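Local coordinates for protein metallo-beta-lactamase (Chryseobacterium indologenes, PDB 3L6N) that hydrolyses the beta-lactam ring of penicillins, cephalosporins and carbapenems with zinc, conferring antibiotic resistance, at residues 13-18 / 32-37; 42-47 / 67-72; 94-99 / 113-118; 126-131 / 149-154; 131-136 / 187-192. All blocks are in the same frame, centred on the assembly; numbering follows the deposited sequence.

In the fold
From the N terminus, interaction 1 closes the hairpin of strands 15-24 and 27-38. Interaction 2 follows with the parallel pairing of strands 41-45 and 69-73 around helix 54-65, and touches interaction 1 through Met34 and Phe45. Interaction 3 repeats the scheme with strands 94-97 and 115-116 at the edge of the same sheet, bonded to interaction 2 through Val72 and Tyr96. These three lie in series. Interactions 4 and 5 belong to the second sheet; their segments alternate along the chain, so they cross, and they share Val131. Interaction 4 also touches interactions 1 and 2, joining the sheets, while interaction 5 fastens strand 128-133 to the end of helix 179-189.

Interaction 1: 13-18 / 32-37; sequences NNLHIY and NSMYLV
With its CG beside the backbone N (chi1 -67°), His16 lays its imidazole over Tyr35, whose CG is tucked between backbone N and carbonyl carbon (chi1 73°), bringing the phenol nearer the partner strand. The rings form an offset stack with centroids 4.4 Å apart and planes only 13° from parallel. This pair belongs to the beta hairpin of strands 15-24 and 27-38, part of the first sheet of the alpha-beta/beta-alpha metallo-beta-lactamase fold. His16 and Tyr35 are a hydrogen-bonded antiparallel pair, with His16 N 2.8 Å from Tyr35 O and a return bond from Tyr35 N to His16 O. Tyr18 and Ser33 repeat the pattern. On the far side of the His16-Tyr35 pair, Val37 N bonds to Asn14 O at 2.9 Å.

On the same sheet face Tyr18 spreads over Ser33, whose CB lies 3.7 Å from the ring centroid in a CH-pi contact; a residue as small as serine lets the phenol lie this close. The hydroxyls look outward for partners: Tyr18 OH bonds to Asp46 O, and Tyr35 OH to His65 NE2 of helix 54-65.

On the other face Leu15, Ile17, Met34 and Leu36 bring only apolar side chains together. Flexible Met34 bends at its thioether to fit between branched neighbours, its CE resting 3.7 Å from Leu15 CG and 3.9 Å from Ile17 CG1.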
# COMPACT_ATOMS: atom_id res chain seq x y z
N ASN A 13 3.32 -18.54 -0.40
CA ASN A 13 3.63 -18.72 1.03
C ASN A 13 3.69 -17.41 1.82
O ASN A 13 3.03 -17.28 2.86
CB ASN A 13 4.93 -19.54 1.21
CG ASN A 13 5.07 -20.12 2.59
OD1 ASN A 13 4.08 -20.48 3.25
ND2 ASN A 13 6.32 -20.28 3.03
N ASN A 14 4.46 -16.44 1.32
CA ASN A 14 4.89 -15.32 2.14
C ASN A 14 4.27 -13.96 1.85
O ASN A 14 4.26 -13.09 2.74
CB ASN A 14 6.42 -15.18 2.13
CG ASN A 14 7.11 -16.21 3.01
OD1 ASN A 14 6.45 -17.03 3.67
ND2 ASN A 14 8.44 -16.20 3.01
N LEU A 15 3.77 -13.76 0.63
CA LEU A 15 3.20 -12.47 0.26
C LEU A 15 1.69 -12.45 0.49
O LEU A 15 0.94 -13.22 -0.14
CB LEU A 15 3.53 -12.10 -1.20
CG LEU A 15 3.08 -10.71 -1.63
CD1 LEU A 15 3.78 -9.62 -0.80
CD2 LEU A 15 3.39 -10.55 -3.10
N HIS A 16 1.26 -11.56 1.37
CA HIS A 16 -0.15 -11.51 1.77
C HIS A 16 -0.81 -10.20 1.40
O HIS A 16 -0.23 -9.13 1.58
CB HIS A 16 -0.28 -11.68 3.29
CG HIS A 16 0.10 -13.04 3.80
ND1 HIS A 16 1.41 -13.48 3.82
CD2 HIS A 16 -0.64 -14.04 4.34
CE1 HIS A 16 1.46 -14.69 4.34
NE2 HIS A 16 0.23 -15.06 4.67
N ILE A 17 -2.04 -10.30 0.89
CA ILE A 17 -2.94 -9.16 0.74
C ILE A 17 -3.77 -9.14 2.00
O ILE A 17 -4.24 -10.18 2.43
CB ILE A 17 -3.91 -9.36 -0.45
CG1 ILE A 17 -3.11 -9.50 -1.75
CG2 ILE A 17 -4.94 -8.22 -0.52
CD1 ILE A 17 -3.76 -10.47 -2.74
N TYR A 18 -3.91 -7.97 2.64
CA TYR A 18 -4.85 -7.86 3.75
C TYR A 18 -5.79 -6.67 3.58
O TYR A 18 -5.40 -5.62 3.07
CB TYR A 18 -4.16 -7.89 5.13
CG TYR A 18 -3.46 -6.62 5.59
CD1 TYR A 18 -4.10 -5.73 6.45
CD2 TYR A 18 -2.15 -6.34 5.21
CE1 TYR A 18 -3.47 -4.59 6.92
CE2 TYR A 18 -1.49 -5.19 5.67
CZ TYR A 18 -2.16 -4.32 6.53
OH TYR A 18 -1.55 -3.17 6.99
N ASN A 32 -7.04 -2.08 0.59
CA ASN A 32 -6.16 -3.24 0.45
C ASN A 32 -4.72 -2.85 0.72
O ASN A 32 -4.20 -1.91 0.13
CB ASN A 32 -6.28 -3.80 -0.96
CG ASN A 32 -7.69 -4.10 -1.34
OD1 ASN A 32 -8.40 -4.80 -0.61
ND2 ASN A 32 -8.14 -3.54 -2.46
N SER A 33 -4.11 -3.57 1.66
CA SER A 33 -2.70 -3.39 1.99
C SER A 33 -2.02 -4.73 1.81
O SER A 33 -2.66 -5.71 1.41
CB SER A 33 -2.56 -2.85 3.42
OG SER A 33 -3.07 -1.52 3.49
N MET A 34 -0.72 -4.79 2.06
CA MET A 34 -0.01 -6.06 1.92
C MET A 34 0.94 -6.26 3.09
O MET A 34 1.34 -5.31 3.75
CB MET A 34 0.78 -6.11 0.60
CG MET A 34 -0.11 -5.92 -0.60
SD MET A 34 0.68 -6.34 -2.16
CE MET A 34 0.54 -8.14 -2.16
N TYR A 35 1.30 -7.51 3.33
CA TYR A 35 2.47 -7.78 4.15
C TYR A 35 3.30 -8.93 3.62
O TYR A 35 2.79 -9.80 2.93
CB TYR A 35 2.12 -7.94 5.64
CG TYR A 35 1.42 -9.22 6.09
CD1 TYR A 35 2.11 -10.43 6.21
CD2 TYR A 35 0.07 -9.19 6.50
CE1 TYR A 35 1.47 -11.60 6.69
CE2 TYR A 35 -0.56 -10.33 6.95
CZ TYR A 35 0.12 -11.53 7.06
OH TYR A 35 -0.52 -12.64 7.54
N LEU A 36 4.59 -8.91 3.93
CA LEU A 36 5.51 -9.91 3.39
C LEU A 36 6.25 -10.58 4.54
O LEU A 36 6.91 -9.91 5.33
CB LEU A 36 6.50 -9.24 2.43
CG LEU A 36 7.57 -10.11 1.75
CD1 LEU A 36 6.97 -11.19 0.88
CD2 LEU A 36 8.50 -9.19 0.94
N VAL A 37 6.10 -11.90 4.64
CA VAL A 37 6.79 -12.67 5.69
C VAL A 37 8.22 -12.88 5.21
O VAL A 37 8.43 -13.25 4.07
CB VAL A 37 6.14 -14.02 5.90
CG1 VAL A 37 6.89 -14.80 6.95
CG2 VAL A 37 4.68 -13.83 6.35

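Interaction 2: 42-47 / 67-72; sequences VVLFDV and LPVVAV
Leu44 and Val72 lie side by side and point the same way from neighbouring parallel strands, with Leu44 CD1 4.1 Å from Val72 CG2. Against Val69 the same leucine is turned about a right angle, so that its branch point CG meets Val69 CG1 at 3.8 Å. Leu44 carries CG beside its backbone N (chi1 -60°), which sets the branch over this pair of valines. Farther along, Val47 comes crosswise onto Val72 and the methyls Val47 CG1 and Val72 CG1 approach to 3.6 Å. At the opposite end Val42 CG2 slants across Leu67 CB. Beta-branched valines suit such extended strands, and their compact methyls fill the layer beneath the helices: Met58 and Ile61 of helix 54-65 and Phe88 of helix 86-90 pack on this face. On the other face Val43 CG1 lies 4.2 Å from Ala71 CB, and Ile125 of the second sheet touches Val43.

Three backbone bonds hold the strands together. Val42 N reaches Pro68 O and Val42 O receives Val70 N, each at 2.8 Å, while Leu44 N bonds to Ala71 O. Proline fits position 68 because only its carbonyl is needed there. The pairing slips by one residue: Val42 faces Val69 but Val43 faces Ala71, and Val70 is the extra residue of a beta bulge. Strand 41-45, helix 54-65 and strand 69-73 make a beta-alpha-beta crossover in the mixed sheet, as expected of the alpha-beta/beta-alpha metallo-beta-lactamase fold.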
# COMPACT_ATOMS: atom_id res chain seq x y z
N VAL A 42 8.20 -9.64 9.72
CA VAL A 42 7.19 -9.28 8.72
C VAL A 42 7.30 -7.81 8.32
O VAL A 42 7.48 -6.93 9.17
CB VAL A 42 5.79 -9.63 9.24
CG1 VAL A 42 4.70 -9.19 8.28
CG2 VAL A 42 5.69 -11.13 9.50
N VAL A 43 7.18 -7.56 7.02
CA VAL A 43 7.21 -6.19 6.49
C VAL A 43 5.78 -5.81 6.11
O VAL A 43 5.15 -6.52 5.33
CB VAL A 43 8.10 -6.11 5.23
CG1 VAL A 43 8.12 -4.69 4.70
CG2 VAL A 43 9.53 -6.57 5.57
N LEU A 44 5.26 -4.70 6.67
CA LEU A 44 3.95 -4.17 6.25
C LEU A 44 4.12 -3.19 5.12
O LEU A 44 5.05 -2.38 5.13
CB LEU A 44 3.25 -3.41 7.39
CG LEU A 44 2.95 -4.16 8.67
CD1 LEU A 44 2.12 -3.24 9.56
CD2 LEU A 44 2.17 -5.45 8.40
N PHE A 45 3.22 -3.29 4.14
CA PHE A 45 3.07 -2.29 3.09
C PHE A 45 1.73 -1.62 3.27
O PHE A 45 0.69 -2.16 2.89
CB PHE A 45 3.23 -2.93 1.71
CG PHE A 45 4.59 -3.51 1.50
CD1 PHE A 45 4.84 -4.85 1.80
CD2 PHE A 45 5.64 -2.71 1.05
CE1 PHE A 45 6.11 -5.38 1.65
CE2 PHE A 45 6.91 -3.24 0.89
CZ PHE A 45 7.14 -4.59 1.19
N ASP A 46 1.80 -0.43 3.87
CA ASP A 46 0.65 0.33 4.36
C ASP A 46 0.04 -0.33 5.58
O ASP A 46 0.26 -1.51 5.84
CB ASP A 46 -0.35 0.63 3.25
CG ASP A 46 0.30 1.41 2.14
OD1 ASP A 46 0.99 2.39 2.47
OD2 ASP A 46 0.12 1.05 0.95
N VAL A 47 -0.72 0.46 6.33
CA VAL A 47 -1.18 0.07 7.67
C VAL A 47 -2.70 0.04 7.73
O VAL A 47 -3.37 0.60 6.84
CB VAL A 47 -0.62 1.03 8.75
CG1 VAL A 47 0.91 1.03 8.74
CG2 VAL A 47 -1.15 2.45 8.55
N LEU A 67 6.18 -14.40 14.19
CA LEU A 67 7.13 -13.34 13.84
C LEU A 67 6.57 -11.96 14.14
O LEU A 67 5.36 -11.74 14.05
CB LEU A 67 7.51 -13.44 12.37
CG LEU A 67 8.43 -14.62 12.02
CD1 LEU A 67 8.41 -14.89 10.53
CD2 LEU A 67 9.85 -14.37 12.51
N PRO A 68 7.46 -11.03 14.49
CA PRO A 68 7.08 -9.65 14.73
C PRO A 68 7.07 -8.86 13.42
O PRO A 68 7.67 -9.29 12.43
CB PRO A 68 8.22 -9.15 15.62
CG PRO A 68 9.42 -9.88 15.13
CD PRO A 68 8.90 -11.25 14.74
N VAL A 69 6.37 -7.73 13.42
CA VAL A 69 6.53 -6.74 12.36
C VAL A 69 7.86 -6.02 12.58
O VAL A 69 8.13 -5.49 13.67
CB VAL A 69 5.37 -5.73 12.35
CG1 VAL A 69 5.64 -4.60 11.35
CG2 VAL A 69 4.08 -6.43 12.02
N VAL A 70 8.70 -6.02 11.55
CA VAL A 70 10.04 -5.42 11.65
C VAL A 70 10.25 -4.22 10.74
O VAL A 70 11.27 -3.54 10.86
CB VAL A 70 11.17 -6.48 11.48
CG1 VAL A 70 11.01 -7.58 12.53
CG2 VAL A 70 11.20 -7.05 10.05
N ALA A 71 9.30 -3.94 9.85
CA ALA A 71 9.40 -2.78 8.97
C ALA A 71 8.02 -2.40 8.45
O ALA A 71 7.16 -3.28 8.24
CB ALA A 71 10.34 -3.05 7.82
N VAL A 72 7.80 -1.11 8.24
CA VAL A 72 6.54 -0.62 7.67
C VAL A 72 6.91 0.32 6.54
O VAL A 72 7.65 1.29 6.76
CB VAL A 72 5.72 0.14 8.72
CG1 VAL A 72 4.45 0.76 8.10
CG2 VAL A 72 5.34 -0.79 9.89

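Interaction 3: 94-99 / 113-118; sequences KTYATA and STEIIK
Tyr96 pairs with Glu115 and Ala97 with Ile116 in parallel register, through backbone bonds of Thr95 and Ala97: Glu115 N lies 2.8 Å from Thr95 O, and Ile117 N 2.9 Å from Ala97 O. Glu115 O accepts twice, from Ala97 N at 3.3 Å and from Ser113 OG at 2.7 Å, the two donors coming from opposite faces of its carbonyl plane.

Hydroxyls brace the turn into the second strand. Thr95 OG1 accepts from Thr114 N at 3.0 Å and bonds also to Asn89 OD1, while Thr114 OG1 donates to Glu115 OE1. Short hydroxyl residues suit such places, where a polar group must stay close to the backbone.

The segments belong to a beta-alpha-beta unit, strand 94-97, helix 99-107 and edge strand 115-116; Thr98 is the N-cap of the helix, its OG1 bonded to Thr101 N.

Among nonpolar contacts, Glu115 lays CG over one face of Tyr96, chi1 (-31°) placing it there, 3.8 Å from the ring centroid; the bend at chi2 then turns the carboxylate. Tyr96 CB meets Ile117 CG1, and Phe73 stacks with the same phenol.

Water completes the edge: one molecule joins Lys94 NZ to Glu115 OE2, and another bridges Ala99 N and Ile117 O, 2.9 Å from each.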
# COMPACT_ATOMS: atom_id res chain seq x y z
N LYS A 94 11.28 -0.02 12.38
CA LYS A 94 11.70 0.85 11.29
C LYS A 94 10.53 1.18 10.36
O LYS A 94 9.79 0.29 9.95
CB LYS A 94 12.83 0.21 10.50
CG LYS A 94 14.14 0.12 11.27
CD LYS A 94 15.25 -0.33 10.37
CE LYS A 94 16.59 -0.25 11.10
NZ LYS A 94 17.70 -0.66 10.20
N THR A 95 10.37 2.46 10.07
CA THR A 95 9.35 2.90 9.12
C THR A 95 10.01 3.55 7.92
O THR A 95 11.06 4.21 8.05
CB THR A 95 8.37 3.89 9.76
OG1 THR A 95 9.11 4.97 10.36
CG2 THR A 95 7.53 3.19 10.82
N TYR A 96 9.38 3.39 6.76
CA TYR A 96 9.96 3.78 5.48
C TYR A 96 8.98 4.59 4.67
O TYR A 96 7.83 4.18 4.46
CB TYR A 96 10.36 2.54 4.67
CG TYR A 96 11.51 1.73 5.24
CD1 TYR A 96 11.30 0.85 6.29
CD2 TYR A 96 12.78 1.83 4.69
CE1 TYR A 96 12.34 0.09 6.81
CE2 TYR A 96 13.83 1.07 5.20
CZ TYR A 96 13.60 0.21 6.26
OH TYR A 96 14.62 -0.54 6.78
N ALA A 97 9.44 5.75 4.20
CA ALA A 97 8.64 6.60 3.31
C ALA A 97 9.59 7.37 2.42
O ALA A 97 10.76 7.56 2.77
CB ALA A 97 7.78 7.57 4.12
N THR A 98 9.10 7.81 1.27
CA THR A 98 9.89 8.69 0.43
C THR A 98 10.03 10.08 1.06
O THR A 98 9.25 10.45 1.95
CB THR A 98 9.26 8.90 -0.95
OG1 THR A 98 7.99 9.55 -0.78
CG2 THR A 98 9.09 7.57 -1.69
N ALA A 99 11.01 10.85 0.60
CA ALA A 99 11.15 12.24 1.02
C ALA A 99 9.86 13.03 0.79
O ALA A 99 9.43 13.78 1.67
CB ALA A 99 12.34 12.90 0.33
N SER A 113 8.66 9.03 8.71
CA SER A 113 9.39 7.76 8.76
C SER A 113 10.78 7.95 9.37
O SER A 113 11.29 9.08 9.43
CB SER A 113 9.52 7.14 7.37
OG SER A 113 10.42 7.90 6.57
N THR A 114 11.37 6.86 9.83
CA THR A 114 12.74 6.93 10.35
C THR A 114 13.77 6.57 9.27
O THR A 114 14.96 6.87 9.42
CB THR A 114 12.93 6.06 11.60
OG1 THR A 114 12.57 4.70 11.31
CG2 THR A 114 12.09 6.59 12.75
N GLU A 115 13.31 5.94 8.19
CA GLU A 115 14.16 5.62 7.05
C GLU A 115 13.58 6.19 5.77
O GLU A 115 12.36 6.27 5.62
CB GLU A 115 14.33 4.10 6.88
CG GLU A 115 14.30 3.26 8.16
CD GLU A 115 15.43 3.56 9.13
OE1 GLU A 115 15.16 3.65 10.35
OE2 GLU A 115 16.58 3.71 8.66
N ILE A 116 14.45 6.55 4.84
CA ILE A 116 14.04 7.18 3.58
C ILE A 116 14.13 6.20 2.42
O ILE A 116 15.20 5.64 2.15
CB ILE A 116 14.92 8.43 3.26
CG1 ILE A 116 14.99 9.36 4.47
CG2 ILE A 116 14.44 9.13 1.98
CD1 ILE A 116 13.66 9.81 5.00
N ILE A 117 13.01 6.01 1.73
CA ILE A 117 12.96 5.09 0.60
C ILE A 117 13.81 5.58 -0.57
O ILE A 117 13.73 6.75 -0.97
CB ILE A 117 11.50 4.87 0.11
CG1 ILE A 117 10.70 4.14 1.20
CG2 ILE A 117 11.47 4.11 -1.24
CD1 ILE A 117 9.21 3.99 0.86
N LYS A 118 14.64 4.69 -1.10
CA LYS A 118 15.30 4.93 -2.38
C LYS A 118 14.51 4.23 -3.47
O LYS A 118 14.46 3.00 -3.53
CB LYS A 118 16.74 4.42 -2.35
CG LYS A 118 17.65 5.13 -1.39
CD LYS A 118 19.08 4.65 -1.58
CE LYS A 118 20.06 5.56 -0.88
NZ LYS A 118 21.45 5.05 -1.06
O HOH W 1 18.28 1.48 8.70
O HOH W 2 12.99 9.52 -1.12

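Interaction 4: 126-131 / 149-154; sequences GGEEFV and PKYNVL
Tyr151 donates its hydroxyl to Glu128 from well above the carboxylate, OH standing 42° out of that plane yet only 2.7 Å from OE1. Seen from the phenol the approach is more regular, because Glu128 OE1 sits at the ring edge near the ring plane. The two side chains cross at about a right angle, with carboxylate and ring planes 37° apart. Glu128 gets there by folding back at chi2 (-65°), which carries the acid toward the tyrosine. Its other oxygen, OE2, accepts from Asn14 ND2, so both carboxylate oxygens are engaged and the rotation of the group is probably fixed. A long acid and a tyrosine suit a gap too wide for backbone pairing.

No backbone bond links the segments directly. Instead one water donates to Glu129 O at 2.7 Å and accepts from Lys150 N at 2.9 Å. Pro149, which has no N-H to offer, packs beside this bridge, its CD 3.6 Å from Glu129 O and its CG 4.0 Å from Glu129 OE1. Lys150 and Glu129 may attract each other weakly, though their charged atoms do not meet.

After the turn, Asn152 and Val153 both face Phe148 in a G1 beta bulge, and asparagine tolerates the positive phi there. In the second sheet, strand 145-148 runs between strands 128-133 and 153-157, while Phe130 meets Phe45 and Phe73 edge-to-face and Tyr151 touches Leu36, so the contact reaches across to the first sheet.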
# COMPACT_ATOMS: atom_id res chain seq x y z
N GLY A 126 15.45 -10.47 5.14
CA GLY A 126 15.08 -11.85 5.47
C GLY A 126 14.88 -12.78 4.29
O GLY A 126 14.00 -13.64 4.31
N GLY A 127 15.70 -12.63 3.24
CA GLY A 127 15.65 -13.50 2.07
C GLY A 127 14.59 -13.14 1.04
O GLY A 127 14.38 -13.88 0.07
N GLU A 128 13.90 -12.03 1.28
CA GLU A 128 12.88 -11.53 0.37
C GLU A 128 13.36 -10.25 -0.30
O GLU A 128 14.26 -9.58 0.21
CB GLU A 128 11.58 -11.22 1.15
CG GLU A 128 10.96 -12.45 1.84
CD GLU A 128 10.47 -13.53 0.88
OE1 GLU A 128 10.05 -13.23 -0.27
OE2 GLU A 128 10.49 -14.71 1.28
N GLU A 129 12.74 -9.90 -1.43
CA GLU A 129 13.15 -8.75 -2.23
C GLU A 129 11.95 -8.00 -2.78
O GLU A 129 10.95 -8.60 -3.16
CB GLU A 129 14.03 -9.24 -3.38
CG GLU A 129 14.67 -8.17 -4.24
CD GLU A 129 15.33 -8.77 -5.48
OE1 GLU A 129 15.53 -8.04 -6.46
OE2 GLU A 129 15.65 -9.98 -5.46
N PHE A 130 12.05 -6.68 -2.83
CA PHE A 130 11.03 -5.86 -3.49
C PHE A 130 11.62 -4.53 -3.94
O PHE A 130 12.73 -4.18 -3.55
CB PHE A 130 9.81 -5.65 -2.57
CG PHE A 130 10.18 -5.15 -1.20
CD1 PHE A 130 10.16 -3.79 -0.91
CD2 PHE A 130 10.55 -6.05 -0.18
CE1 PHE A 130 10.50 -3.32 0.36
CE2 PHE A 130 10.89 -5.59 1.08
CZ PHE A 130 10.87 -4.23 1.36
N VAL A 131 10.88 -3.81 -4.78
CA VAL A 131 11.31 -2.51 -5.28
C VAL A 131 10.16 -1.53 -5.11
O VAL A 131 9.05 -1.82 -5.53
CB VAL A 131 11.71 -2.57 -6.77
CG1 VAL A 131 12.12 -1.18 -7.30
CG2 VAL A 131 12.85 -3.58 -7.00
N PRO A 149 9.34 -9.06 -7.31
CA PRO A 149 9.78 -9.80 -8.50
C PRO A 149 9.63 -11.32 -8.42
O PRO A 149 9.33 -11.95 -9.44
CB PRO A 149 11.25 -9.40 -8.65
CG PRO A 149 11.67 -8.85 -7.35
CD PRO A 149 10.41 -8.23 -6.75
N LYS A 150 9.82 -11.88 -7.23
CA LYS A 150 9.69 -13.33 -7.04
C LYS A 150 8.23 -13.82 -7.01
O LYS A 150 7.98 -15.02 -7.09
CB LYS A 150 10.45 -13.77 -5.79
CG LYS A 150 11.92 -13.31 -5.74
CD LYS A 150 12.77 -13.89 -6.87
CE LYS A 150 14.24 -13.91 -6.49
NZ LYS A 150 15.07 -14.67 -7.47
N TYR A 151 7.29 -12.88 -6.91
CA TYR A 151 5.86 -13.20 -6.83
C TYR A 151 5.07 -12.76 -8.05
O TYR A 151 3.92 -13.16 -8.22
CB TYR A 151 5.26 -12.55 -5.57
CG TYR A 151 5.92 -13.05 -4.30
CD1 TYR A 151 7.06 -12.43 -3.79
CD2 TYR A 151 5.41 -14.16 -3.64
CE1 TYR A 151 7.67 -12.89 -2.63
CE2 TYR A 151 6.01 -14.63 -2.48
CZ TYR A 151 7.14 -14.00 -1.99
OH TYR A 151 7.73 -14.48 -0.85
N ASN A 152 5.70 -11.93 -8.89
CA ASN A 152 5.04 -11.28 -10.03
C ASN A 152 3.78 -10.52 -9.63
O ASN A 152 2.79 -10.51 -10.34
CB ASN A 152 4.76 -12.27 -11.17
CG ASN A 152 6.03 -12.67 -11.91
OD1 ASN A 152 6.97 -11.88 -12.03
ND2 ASN A 152 6.05 -13.89 -12.42
N VAL A 153 3.86 -9.86 -8.48
CA VAL A 153 2.74 -9.08 -7.96
C VAL A 153 3.16 -7.63 -7.85
O VAL A 153 4.24 -7.34 -7.34
CB VAL A 153 2.28 -9.60 -6.57
CG1 VAL A 153 1.28 -8.64 -5.93
CG2 VAL A 153 1.68 -11.00 -6.69
N LEU A 154 2.31 -6.73 -8.34
CA LEU A 154 2.51 -5.31 -8.15
C LEU A 154 1.49 -4.77 -7.17
O LEU A 154 0.29 -4.94 -7.38
CB LEU A 154 2.37 -4.55 -9.47
CG LEU A 154 2.69 -3.05 -9.35
CD1 LEU A 154 4.20 -2.83 -9.22
CD2 LEU A 154 2.13 -2.29 -10.55
O HOH W 3 9.93 -10.72 -4.57

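Interaction 5: 131-136 / 187-192; sequences VVDFLG and KAKYSK
Asp133 OD2 is approached by two partners: a water that donates to it at 2.6 Å, and Lys189 NZ, which forms a long salt bridge at 3.8 Å. The same water accepts from Lys189 NZ, so the water links the two charges more closely than the long salt bridge does. Lys189 spans the distance because its CG is anti to the backbone N (chi1 -176°) and the rest of the chain is extended. Lysine suits the spot: its butyl stem can lie along apolar neighbours while the ammonium reaches toward the acid.

The other oxygen, OD1, takes the hydroxyl of Tyr190. As modelled, Tyr190 OH to Asp133 OD1 is very short, and its exact length is doubtful. The oxygen sits at the edge of the phenol, near the ring plane, while the carboxylate itself is turned 46° from that plane. Tyr190 is the first residue to leave helical geometry after helix 179-189, and it points its ring at strand 128-133.

Leu135 fills the space beside these polar groups with its two branches. CD1 meets the ring edge 3.8 Å from Tyr190 CE1, and CD2 rests 3.8 Å from Lys189 CD. Thr182 and Leu186 of helix 179-189 also touch this leucine, and Val145 of the adjacent strand lies against Asp133, Leu135 and Tyr190. The contact thus packs the helix end onto the second sheet. Since Asp133 is buried, the water at OD2 and the nearby ammonium of Lys189 would probably help keep it negatively charged.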
# COMPACT_ATOMS: atom_id res chain seq x y z
N VAL A 131 10.88 -3.81 -4.78
CA VAL A 131 11.31 -2.51 -5.28
C VAL A 131 10.16 -1.53 -5.11
O VAL A 131 9.05 -1.82 -5.53
CB VAL A 131 11.71 -2.57 -6.77
CG1 VAL A 131 12.12 -1.18 -7.30
CG2 VAL A 131 12.85 -3.58 -7.00
N VAL A 132 10.43 -0.38 -4.50
CA VAL A 132 9.43 0.68 -4.42
C VAL A 132 9.71 1.64 -5.58
O VAL A 132 10.83 2.16 -5.69
CB VAL A 132 9.50 1.44 -3.08
CG1 VAL A 132 8.42 2.52 -3.03
CG2 VAL A 132 9.36 0.47 -1.91
N ASP A 133 8.72 1.84 -6.44
CA ASP A 133 8.90 2.64 -7.66
C ASP A 133 8.02 3.89 -7.66
O ASP A 133 6.84 3.83 -7.30
CB ASP A 133 8.54 1.81 -8.89
CG ASP A 133 9.74 1.06 -9.47
OD1 ASP A 133 9.55 -0.12 -9.85
OD2 ASP A 133 10.83 1.64 -9.58
N PHE A 134 8.59 5.01 -8.07
CA PHE A 134 7.80 6.20 -8.35
C PHE A 134 7.66 6.34 -9.87
O PHE A 134 8.65 6.55 -10.58
CB PHE A 134 8.44 7.45 -7.76
CG PHE A 134 7.66 8.69 -8.03
CD1 PHE A 134 6.48 8.93 -7.35
CD2 PHE A 134 8.08 9.61 -8.99
CE1 PHE A 134 5.72 10.07 -7.61
CE2 PHE A 134 7.34 10.75 -9.26
CZ PHE A 134 6.16 10.98 -8.56
N LEU A 135 6.43 6.20 -10.36
CA LEU A 135 6.18 6.20 -11.81
C LEU A 135 5.63 7.54 -12.28
O LEU A 135 5.43 7.76 -13.49
CB LEU A 135 5.21 5.08 -12.19
CG LEU A 135 5.63 3.65 -11.85
CD1 LEU A 135 4.43 2.71 -11.94
CD2 LEU A 135 6.77 3.18 -12.75
N GLY A 136 5.39 8.45 -11.34
CA GLY A 136 4.73 9.70 -11.66
C GLY A 136 3.55 9.98 -10.75
O GLY A 136 3.13 9.12 -9.97
N LYS A 187 1.53 0.33 -16.92
CA LYS A 187 1.04 -0.70 -17.84
C LYS A 187 2.16 -1.22 -18.75
O LYS A 187 2.23 -2.42 -19.03
CB LYS A 187 -0.12 -0.11 -18.67
CG LYS A 187 -0.72 -1.02 -19.74
CD LYS A 187 -1.82 -0.28 -20.49
CE LYS A 187 -2.33 -1.10 -21.67
NZ LYS A 187 -3.41 -0.40 -22.43
N ALA A 188 3.04 -0.32 -19.17
CA ALA A 188 4.16 -0.66 -20.04
C ALA A 188 5.31 -1.34 -19.28
O ALA A 188 6.00 -2.21 -19.82
CB ALA A 188 4.66 0.58 -20.76
N LYS A 189 5.51 -0.94 -18.02
CA LYS A 189 6.64 -1.42 -17.23
C LYS A 189 6.42 -2.79 -16.57
O LYS A 189 7.35 -3.58 -16.46
CB LYS A 189 7.00 -0.38 -16.16
CG LYS A 189 8.23 -0.74 -15.34
CD LYS A 189 8.72 0.42 -14.50
CE LYS A 189 9.94 0.01 -13.69
NZ LYS A 189 10.77 1.17 -13.30
N TYR A 190 5.19 -3.06 -16.13
CA TYR A 190 4.92 -4.29 -15.38
C TYR A 190 4.07 -5.30 -16.15
O TYR A 190 3.03 -5.76 -15.68
CB TYR A 190 4.29 -3.98 -14.01
CG TYR A 190 5.16 -3.07 -13.19
CD1 TYR A 190 4.81 -1.74 -13.02
CD2 TYR A 190 6.34 -3.53 -12.59
CE1 TYR A 190 5.59 -0.89 -12.28
CE2 TYR A 190 7.14 -2.68 -11.84
CZ TYR A 190 6.75 -1.36 -11.69
OH TYR A 190 7.49 -0.48 -10.96
N SER A 191 4.54 -5.62 -17.36
CA SER A 191 3.94 -6.66 -18.18
C SER A 191 4.07 -8.04 -17.51
O SER A 191 3.20 -8.89 -17.69
CB SER A 191 4.55 -6.66 -19.59
OG SER A 191 5.97 -6.71 -19.53
N LYS A 192 5.13 -8.23 -16.73
CA LYS A 192 5.36 -9.49 -16.01
C LYS A 192 4.40 -9.71 -14.83
O LYS A 192 4.27 -10.83 -14.33
CB LYS A 192 6.80 -9.61 -15.51
CG LYS A 192 7.84 -9.89 -16.59
CD LYS A 192 9.18 -10.24 -15.96
CE LYS A 192 10.31 -10.17 -16.97
NZ LYS A 192 11.60 -10.63 -16.37
O HOH W 4 12.51 1.32 -11.53